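Local coordinates for protein L-ribulose 3-epimerase (Mesorhizobium loti, PDB 3VYL) that interconverts ketoses by epimerising them at C3, acting most efficiently on L-ribulose, with a manganese ion bound in a TIM barrel, at residues 20-23 against 24-28; 75-78 against 79-82; 118-121 against 122-126; 219-222 against 223-226. All blocks are in the same frame, centred on the assembly; numbering follows the deposited sequence.

Overall arrangement
All four contacts are local, each within a turn or two of an outer helix of the TIM barrel. Interaction 1 lies mid-helix and partly buried, and there a threonine hydroxyl doubles up on a backbone carbonyl. Interactions 2 to 4 sit at helix starts and share N-capping, by aspartate in 2 and 4 and by a threonine–glutamine capping box in 3. Interactions 2 and 3 are surface contacts, mostly polar, and they touch each other through Ser75 and Arg125. Interaction 4 is partly buried: its cap is exposed while isoleucines and phenylalanines pack inward. Interaction 1 is about 40 Å from interaction 3, centre to centre, on the opposite side of the chain's centre.

Interaction 1 of 4, residues 20-23 against 24-28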
loop_
_atom_site.group_PDB
_atom_site.type_symbol
_atom_site.label_atom_id
_atom_site.label_comp_id
_atom_site.label_asym_id
_atom_site.label_seq_id
_atom_site.Cartn_x
_atom_site.Cartn_y
_atom_site.Cartn_z
ATOM N N LEU A 20 38.933 7.695 -6.583
ATOM C CA LEU A 20 38.080 7.968 -7.741
ATOM C C LEU A 20 38.049 6.774 -8.694
ATOM O O LEU A 20 37.027 6.473 -9.313
ATOM C CB LEU A 20 38.577 9.205 -8.485
ATOM C CG LEU A 20 38.348 10.594 -7.871
ATOM C CD1 LEU A 20 38.955 11.668 -8.766
ATOM C CD2 LEU A 20 36.873 10.895 -7.621
ATOM N N GLU A 21 39.190 6.106 -8.789
ATOM C CA GLU A 21 39.364 4.895 -9.560
ATOM C C GLU A 21 38.497 3.785 -8.969
ATOM O O GLU A 21 37.754 3.110 -9.686
ATOM C CB GLU A 21 40.824 4.475 -9.466
ATOM C CG GLU A 21 41.552 4.407 -10.785
ATOM C CD GLU A 21 42.387 3.147 -10.901
ATOM O OE1 GLU A 21 43.624 3.255 -11.060
ATOM O OE2 GLU A 21 41.798 2.043 -10.824
ATOM N N ARG A 22 38.616 3.593 -7.656
ATOM C CA ARG A 22 37.819 2.607 -6.929
ATOM C C ARG A 22 36.310 2.836 -7.093
ATOM O O ARG A 22 35.564 1.898 -7.388
ATOM C CB ARG A 22 38.208 2.598 -5.451
ATOM C CG ARG A 22 39.136 1.459 -5.088
ATOM C CD ARG A 22 38.390 0.360 -4.354
ATOM N NE ARG A 22 38.735 -0.965 -4.870
ATOM C CZ ARG A 22 38.373 -2.118 -4.310
ATOM N NH1 ARG A 22 37.662 -2.138 -3.187
ATOM N NH2 ARG A 22 38.732 -3.257 -4.876
ATOM N N THR A 23 35.875 4.080 -6.909
ATOM C CA THR A 23 34.479 4.448 -7.085
ATOM C C THR A 23 33.947 3.883 -8.409
ATOM O O THR A 23 32.942 3.170 -8.436
ATOM C CB THR A 23 34.315 5.977 -6.985
ATOM O OG1 THR A 23 34.720 6.398 -5.682
ATOM C CG2 THR A 23 32.885 6.400 -7.182
ATOM N N LEU A 24 34.663 4.171 -9.490
ATOM C CA LEU A 24 34.330 3.697 -10.829
ATOM C C LEU A 24 34.264 2.172 -10.954
ATOM O O LEU A 24 33.291 1.637 -11.463
ATOM C CB LEU A 24 35.320 4.282 -11.843
ATOM C CG LEU A 24 35.034 5.665 -12.454
ATOM C CD1 LEU A 24 34.172 6.561 -11.571
ATOM C CD2 LEU A 24 36.328 6.368 -12.848
ATOM N N ALA A 25 35.287 1.469 -10.490
ATOM C CA ALA A 25 35.306 0.007 -10.597
ATOM C C ALA A 25 34.200 -0.640 -9.760
ATOM O O ALA A 25 33.652 -1.695 -10.132
ATOM C CB ALA A 25 36.671 -0.549 -10.202
ATOM N N ASN A 26 33.887 -0.018 -8.623
ATOM C CA ASN A 26 32.809 -0.490 -7.771
ATOM C C ASN A 26 31.461 -0.282 -8.454
ATOM O O ASN A 26 30.651 -1.204 -8.501
ATOM C CB ASN A 26 32.864 0.170 -6.392
ATOM C CG ASN A 26 33.978 -0.389 -5.525
ATOM O OD1 ASN A 26 34.928 -0.987 -6.031
ATOM N ND2 ASN A 26 33.868 -0.200 -4.216
ATOM N N THR A 27 31.252 0.910 -9.014
ATOM C CA THR A 27 30.086 1.203 -9.837
ATOM C C THR A 27 29.814 0.108 -10.881
ATOM O O THR A 27 28.696 -0.417 -10.962
ATOM C CB THR A 27 30.236 2.561 -10.547
ATOM O OG1 THR A 27 30.432 3.594 -9.576
ATOM C CG2 THR A 27 29.004 2.881 -11.359
ATOM N N ARG A 28 30.835 -0.242 -11.664
ATOM C CA ARG A 28 30.696 -1.267 -12.688
ATOM C C ARG A 28 30.423 -2.670 -12.131
ATOM O O ARG A 28 29.571 -3.384 -12.662
ATOM C CB ARG A 28 31.924 -1.293 -13.601
ATOM C CG ARG A 28 31.924 -0.242 -14.702
ATOM C CD ARG A 28 31.125 -0.677 -15.929
ATOM N NE ARG A 28 31.644 -1.896 -16.560
ATOM C CZ ARG A 28 31.168 -2.433 -17.686
ATOM N NH1 ARG A 28 30.155 -1.863 -18.335
ATOM N NH2 ARG A 28 31.712 -3.544 -18.169
#
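With chi1 at -58°, Thr27 sets OG1 beside its own backbone N and anti to its carbonyl carbon, which turns the hydroxyl back along the helix onto the carbonyl of Thr23. OG1 donates to Thr23 O at 2.8 Å, coming from above the carbonyl plane, while Thr27 N gives the ordinary helical bond to the same oxygen at 2.9 Å. Thr23 O is thus gripped by two donors from one residue, and the threonine hydroxyl is satisfied by the turn before it. One turn earlier, the hydroxyl of Thr23 likewise bonds to a backbone carbonyl, Glu19 O.

On another face, Asn26 places OD1 above one face of the Arg22 guanidinium, 4.0 Å from NE and displaced toward the rim; the two planes are 68° apart, a loose approach. Asn26 N meanwhile donates to Arg22 O at 2.8 Å. Leu24 packs its methyls against the Leu20 carbonyl, CD1 lying 3.6 Å from Leu20 O.

Helix 17-30 links strands 4-7 and 34-37 in a beta-alpha-beta unit. Thr23 and Thr27 pack on Ile35 of strand 34-37, Leu20 and Leu24 meet Phe37, and Leu24 also reaches Leu50 and Leu57 of helix 47-57, where Arg53 forms a salt bridge with Glu21.

Interaction 2 of 4, residues 75-78 against 79-82; sequences SADK and AVAA
Asp77 swings its carboxylate forward over the first turn of the helix, crossing the side chain of Val80 at about a right angle; the approach of the carboxylate to the valine CG2 methyl is modelled too close and is doubtful, so the capping bond defines the contact. CG stands anti to the backbone N (chi1 153°), and this carries OD1 round to the amides that open the helix. Val80 N donates to Asp77 OD1 at 2.7 Å in a nearly straight bond (166° at the hydrogen), although it meets the oxygen from above the carboxylate plane. The backbone carbonyl of the same residue takes the following amide: Ala81 N reaches Asp77 O at 3.2 Å, in the carbonyl plane, and Val80 N adds a weak, bent bond to that oxygen. One residue therefore takes up two successive amides of the first turn, one chiefly by its side chain and one by its backbone. Its negative charge, set at the N-terminal end, would be expected to suit the helix dipole. Lys78 O then accepts from Ala82 N at 2.9 Å, and regular helical bonding is under way.

Just before the cap, Ser75 OG accepts from Asp77 N at 3.0 Å, closing an ST turn that fixes the approach of the chain to the helix. The same hydroxyl lies 3.9 Å from Val80 CB, which tucks the serine against the valine, and Ser75 O faces the methyl of Ala81 at 4.0 Å. On the surface of the barrel, after strand 60-66, an ST turn leads here into an aspartate N-cap, a common way to begin a helix, in this case 78-98.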
loop_
_atom_site.group_PDB
_atom_site.type_symbol
_atom_site.label_atom_id
_atom_site.label_comp_id
_atom_site.label_asym_id
_atom_site.label_seq_id
_atom_site.Cartn_x
_atom_site.Cartn_y
_atom_site.Cartn_z
ATOM N N SER A 75 20.061 34.982 -2.100
ATOM C CA SER A 75 20.326 35.959 -1.092
ATOM C C SER A 75 20.211 37.388 -1.556
ATOM O O SER A 75 20.508 37.707 -2.675
ATOM C CB SER A 75 21.698 35.730 -0.532
ATOM O OG SER A 75 21.992 36.761 0.351
ATOM N N ALA A 76 19.753 38.244 -0.671
ATOM C CA ALA A 76 19.728 39.668 -0.899
ATOM C C ALA A 76 21.126 40.213 -1.014
ATOM O O ALA A 76 21.366 41.135 -1.751
ATOM C CB ALA A 76 18.981 40.359 0.196
ATOM N N ASP A 77 22.057 39.668 -0.255
ATOM C CA ASP A 77 23.379 40.201 -0.278
ATOM C C ASP A 77 24.024 39.783 -1.556
ATOM O O ASP A 77 24.276 38.641 -1.794
ATOM C CB ASP A 77 24.153 39.692 0.925
ATOM C CG ASP A 77 25.630 39.648 0.688
ATOM O OD1 ASP A 77 26.037 39.578 -0.467
ATOM O OD2 ASP A 77 26.391 39.683 1.648
ATOM N N LYS A 78 24.353 40.760 -2.364
ATOM C CA LYS A 78 24.757 40.525 -3.720
ATOM C C LYS A 78 26.007 39.730 -3.797
ATOM O O LYS A 78 26.214 38.991 -4.720
ATOM C CB LYS A 78 24.900 41.832 -4.468
ATOM C CG LYS A 78 23.578 42.419 -4.889
ATOM C CD LYS A 78 23.737 43.617 -5.797
ATOM C CE LYS A 78 22.505 44.505 -5.756
ATOM N NZ LYS A 78 22.877 45.945 -5.802
ATOM N N ALA A 79 26.900 39.954 -2.869
ATOM C CA ALA A 79 28.159 39.269 -2.885
ATOM C C ALA A 79 27.976 37.798 -2.698
ATOM O O ALA A 79 28.712 37.012 -3.230
ATOM C CB ALA A 79 29.053 39.826 -1.822
ATOM N N VAL A 80 27.037 37.432 -1.849
ATOM C CA VAL A 80 26.717 36.043 -1.637
ATOM C C VAL A 80 26.132 35.388 -2.863
ATOM O O VAL A 80 26.513 34.311 -3.239
ATOM C CB VAL A 80 25.744 35.920 -0.487
ATOM C CG1 VAL A 80 25.626 34.488 -0.066
ATOM C CG2 VAL A 80 26.250 36.744 0.661
ATOM N N ALA A 81 25.227 36.102 -3.495
ATOM C CA ALA A 81 24.593 35.667 -4.744
ATOM C C ALA A 81 25.592 35.497 -5.895
ATOM O O ALA A 81 25.476 34.561 -6.705
ATOM C CB ALA A 81 23.485 36.631 -5.135
ATOM N N ALA A 82 26.570 36.397 -5.957
ATOM C CA ALA A 82 27.601 36.334 -6.981
ATOM C C ALA A 82 28.501 35.133 -6.750
ATOM O O ALA A 82 28.910 34.461 -7.703
ATOM C CB ALA A 82 28.409 37.623 -7.020
#

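Interaction 3 of 4, residues 118-121 against 122-126; sequences PTRD and QWNRS
A capping box opens helix 120-139: Thr119 and Gln122 exchange side-chain and backbone bonds across its first turn. Gln122 N donates to Thr119 OG1 at 3.2 Å, and in return Thr119 N donates to Gln122 OE1 at 3.3 Å, in the plane of the amide. The return bond is possible because Gln122 runs extended beyond CG (chi2 -159°), back toward the start of the chain segment, where OE1 also rests against Pro118 CB. NE2 on the other branch is held by Asn155 OD1.

Further along, Arg125 bends at chi3 and lays its guanidinium flat over the first turn. Asp121 O sits 3.6 Å above the plane, over its centre, while NH1 lies 3.5 Å from Asp121 CB. That same carbonyl accepts the helical bond from Arg125 N, and NE of the arginine reaches across to Ser74 O. An alanine in place of Arg125 is likely to strip this cover from the Asp121 carbonyl and take from Ser74 O the donor it has in Arg125 NE.

On the next face Asn124 ND2 lies 3.4 Å from the aliphatic CG of Arg120, whose guanidinium runs on away from the amide. Arg120 packs on Pro297 of the second subunit and Pro118 on Trp259 of the third. The reciprocal bonding of Thr119 and Gln122 is characteristic of a helix N-terminus, here within the beta-alpha-beta unit between strands 102-104 and 143-147.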
loop_
_atom_site.group_PDB
_atom_site.type_symbol
_atom_site.label_atom_id
_atom_site.label_comp_id
_atom_site.label_asym_id
_atom_site.label_seq_id
_atom_site.Cartn_x
_atom_site.Cartn_y
_atom_site.Cartn_z
ATOM N N PRO A 118 10.602 31.697 3.621
ATOM C CA PRO A 118 10.879 32.184 2.271
ATOM C C PRO A 118 10.092 33.449 1.933
ATOM O O PRO A 118 9.043 33.699 2.530
ATOM C CB PRO A 118 10.425 31.027 1.389
ATOM C CG PRO A 118 9.313 30.407 2.156
ATOM C CD PRO A 118 9.683 30.544 3.609
ATOM N N THR A 119 10.615 34.230 0.986
ATOM C CA THR A 119 9.986 35.471 0.503
ATOM C C THR A 119 9.851 35.428 -1.029
ATOM O O THR A 119 10.505 34.617 -1.698
ATOM C CB THR A 119 10.811 36.725 0.903
ATOM O OG1 THR A 119 12.090 36.712 0.244
ATOM C CG2 THR A 119 11.024 36.810 2.417
ATOM N N ARG A 120 9.026 36.310 -1.589
ATOM C CA ARG A 120 8.858 36.371 -3.042
ATOM C C ARG A 120 10.094 36.931 -3.746
ATOM O O ARG A 120 10.461 36.484 -4.838
ATOM C CB ARG A 120 7.611 37.173 -3.419
ATOM C CG ARG A 120 7.400 37.287 -4.924
ATOM C CD ARG A 120 5.932 37.468 -5.265
ATOM N NE ARG A 120 5.241 36.190 -5.445
ATOM C CZ ARG A 120 3.967 35.989 -5.132
ATOM N NH1 ARG A 120 3.408 34.799 -5.326
ATOM N NH2 ARG A 120 3.252 36.978 -4.600
ATOM N N ASP A 121 10.736 37.912 -3.117
ATOM C CA ASP A 121 11.960 38.483 -3.666
ATOM C C ASP A 121 13.056 37.435 -3.751
ATOM O O ASP A 121 13.821 37.415 -4.721
ATOM C CB ASP A 121 12.427 39.686 -2.849
ATOM C CG ASP A 121 11.427 40.823 -2.862
ATOM O OD1 ASP A 121 10.568 40.872 -3.783
ATOM O OD2 ASP A 121 11.516 41.673 -1.940
ATOM N N GLN A 122 13.125 36.564 -2.742
ATOM C CA GLN A 122 14.056 35.430 -2.766
ATOM C C GLN A 122 13.756 34.565 -3.989
ATOM O O GLN A 122 14.661 34.231 -4.759
ATOM C CB GLN A 122 13.931 34.606 -1.480
ATOM C CG GLN A 122 14.888 33.424 -1.360
ATOM C CD GLN A 122 14.398 32.381 -0.374
ATOM O OE1 GLN A 122 13.358 32.555 0.260
ATOM N NE2 GLN A 122 15.135 31.285 -0.255
ATOM N N TRP A 123 12.475 34.233 -4.158
ATOM C CA TRP A 123 11.979 33.491 -5.319
ATOM C C TRP A 123 12.421 34.112 -6.623
ATOM O O TRP A 123 13.104 33.465 -7.425
ATOM C CB TRP A 123 10.451 33.401 -5.257
ATOM C CG TRP A 123 9.821 32.501 -6.291
ATOM C CD1 TRP A 123 9.576 32.787 -7.630
ATOM C CD2 TRP A 123 9.312 31.138 -6.095
ATOM N NE1 TRP A 123 8.979 31.727 -8.256
ATOM C CE2 TRP A 123 8.794 30.704 -7.394
ATOM C CE3 TRP A 123 9.243 30.262 -5.014
ATOM C CZ2 TRP A 123 8.224 29.449 -7.577
ATOM C CZ3 TRP A 123 8.673 28.999 -5.212
ATOM C CH2 TRP A 123 8.181 28.604 -6.465
ATOM N N ASN A 124 12.051 35.381 -6.832
ATOM C CA ASN A 124 12.360 36.093 -8.080
ATOM C C ASN A 124 13.872 36.197 -8.375
ATOM O O ASN A 124 14.295 35.992 -9.519
ATOM C CB ASN A 124 11.674 37.473 -8.124
ATOM C CG ASN A 124 10.144 37.394 -7.997
ATOM O OD1 ASN A 124 9.495 36.445 -8.468
ATOM N ND2 ASN A 124 9.565 38.403 -7.354
ATOM N N ARG A 125 14.673 36.489 -7.347
ATOM C CA ARG A 125 16.134 36.567 -7.489
ATOM C C ARG A 125 16.711 35.271 -8.048
ATOM O O ARG A 125 17.444 35.281 -9.046
ATOM C CB ARG A 125 16.815 36.886 -6.150
ATOM C CG ARG A 125 16.684 38.321 -5.669
ATOM C CD ARG A 125 17.664 38.622 -4.536
ATOM N NE ARG A 125 17.237 38.081 -3.241
ATOM C CZ ARG A 125 16.421 38.693 -2.384
ATOM N NH1 ARG A 125 15.910 39.874 -2.666
ATOM N NH2 ARG A 125 16.101 38.108 -1.242
ATOM N N SER A 126 16.366 34.163 -7.395
ATOM C CA SER A 126 16.834 32.835 -7.789
ATOM C C SER A 126 16.421 32.497 -9.224
ATOM O O SER A 126 17.237 32.023 -10.025
ATOM C CB SER A 126 16.312 31.773 -6.812
ATOM O OG SER A 126 16.975 30.536 -7.017
#

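Interaction 4 of 4, residues 219-222 against 223-226; sequences NIDF and AAIF
Ile220 and Ile225 meet on the buried side of this helix start, CG2 of the first against CD1 of the second at 3.5 Å. The same CG2 methyl sits over the centre of the Phe222 ring, and the ring in turn lies alongside Ile225, with CD2 4.0 Å from Ile225 CD1. Phe226 closes the row: its CE2 lies 3.9 Å from Phe222 CB, and one ring face covers the Phe222 carbonyl, CD2 being 3.3 Å from Phe222 O. That oxygen also takes a bond from Phe226 N at 2.8 Å, almost in line with the carbonyl. Ile225 N makes two weak bonds, to Asp221 O and to Phe222 O. A serine at Phe226 would probably uncover the Phe222 carbonyl and leave a gap beside Phe276 and Leu281 of helix 266-292.

In the barrel, the segment follows strand 202-207 and leads into helix 222-231, with Asp221 as its N-cap. Placing CG anti to the backbone N (chi1 -168°) brings OD1 to Ala224 N at 3.3 Å, the amide lying well above the carboxylate plane. This is the looser, solvent side: Asp221 and Ala223 are exposed, and across the contact the carboxylate meets little more than the methyl of Ala224 and backbone amides. Toward the interior, Ile220 and Phe222 both rest on Thr181, next in sequence to the manganese ligand Asp180, and the side chain of Ile220 stands about 11 Å from the metal.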
loop_
_atom_site.group_PDB
_atom_site.type_symbol
_atom_site.label_atom_id
_atom_site.label_comp_id
_atom_site.label_asym_id
_atom_site.label_seq_id
_atom_site.Cartn_x
_atom_site.Cartn_y
_atom_site.Cartn_z
ATOM N N ASN A 219 9.533 2.973 4.163
ATOM C CA ASN A 219 8.106 3.176 3.983
ATOM C C ASN A 219 7.663 3.639 2.609
ATOM O O ASN A 219 6.464 3.779 2.369
ATOM C CB ASN A 219 7.589 4.140 5.043
ATOM C CG ASN A 219 7.710 3.570 6.441
ATOM O OD1 ASN A 219 7.261 2.444 6.704
ATOM N ND2 ASN A 219 8.333 4.339 7.349
ATOM N N ILE A 220 8.612 3.873 1.707
ATOM C CA ILE A 220 8.257 4.387 0.385
ATOM C C ILE A 220 7.617 3.292 -0.459
ATOM O O ILE A 220 8.045 2.133 -0.426
ATOM C CB ILE A 220 9.450 5.052 -0.349
ATOM C CG1 ILE A 220 9.827 6.374 0.344
ATOM C CG2 ILE A 220 9.125 5.289 -1.820
ATOM C CD1 ILE A 220 11.009 7.102 -0.259
ATOM N N ASP A 221 6.567 3.678 -1.178
ATOM C CA ASP A 221 5.874 2.814 -2.104
ATOM C C ASP A 221 6.554 2.936 -3.439
ATOM O O ASP A 221 6.191 3.812 -4.238
ATOM C CB ASP A 221 4.437 3.292 -2.255
ATOM C CG ASP A 221 3.547 2.300 -2.980
ATOM O OD1 ASP A 221 4.050 1.367 -3.664
ATOM O OD2 ASP A 221 2.315 2.463 -2.850
ATOM N N PHE A 222 7.525 2.066 -3.701
ATOM C CA PHE A 222 8.309 2.164 -4.950
ATOM C C PHE A 222 7.572 1.671 -6.189
ATOM O O PHE A 222 7.796 2.186 -7.276
ATOM C CB PHE A 222 9.680 1.501 -4.815
ATOM C CG PHE A 222 10.656 2.323 -4.028
ATOM C CD1 PHE A 222 10.993 1.970 -2.729
ATOM C CD2 PHE A 222 11.207 3.478 -4.573
ATOM C CE1 PHE A 222 11.876 2.748 -1.996
ATOM C CE2 PHE A 222 12.093 4.251 -3.848
ATOM C CZ PHE A 222 12.427 3.885 -2.557
ATOM N N ALA A 223 6.683 0.693 -6.028
ATOM C CA ALA A 223 5.894 0.220 -7.162
ATOM C C ALA A 223 5.073 1.376 -7.693
ATOM O O ALA A 223 5.034 1.600 -8.901
ATOM C CB ALA A 223 5.019 -0.962 -6.788
ATOM N N ALA A 224 4.472 2.154 -6.797
ATOM C CA ALA A 224 3.696 3.317 -7.218
ATOM C C ALA A 224 4.560 4.321 -7.980
ATOM O O ALA A 224 4.074 5.006 -8.875
ATOM C CB ALA A 224 3.035 3.976 -6.025
ATOM N N ILE A 225 5.842 4.390 -7.624
ATOM C CA ILE A 225 6.786 5.330 -8.228
ATOM C C ILE A 225 7.237 4.846 -9.607
ATOM O O ILE A 225 7.305 5.626 -10.558
ATOM C CB ILE A 225 7.999 5.579 -7.297
ATOM C CG1 ILE A 225 7.549 6.351 -6.050
ATOM C CG2 ILE A 225 9.098 6.348 -8.011
ATOM C CD1 ILE A 225 8.624 6.543 -4.997
ATOM N N PHE A 226 7.545 3.562 -9.715
ATOM C CA PHE A 226 7.921 2.991 -11.006
ATOM C C PHE A 226 6.741 3.019 -11.985
ATOM O O PHE A 226 6.932 3.281 -13.184
ATOM C CB PHE A 226 8.496 1.582 -10.839
ATOM C CG PHE A 226 9.739 1.528 -9.976
ATOM C CD1 PHE A 226 10.721 2.515 -10.067
ATOM C CD2 PHE A 226 9.944 0.474 -9.096
ATOM C CE1 PHE A 226 11.868 2.452 -9.281
ATOM C CE2 PHE A 226 11.086 0.399 -8.314
ATOM C CZ PHE A 226 12.052 1.389 -8.404
#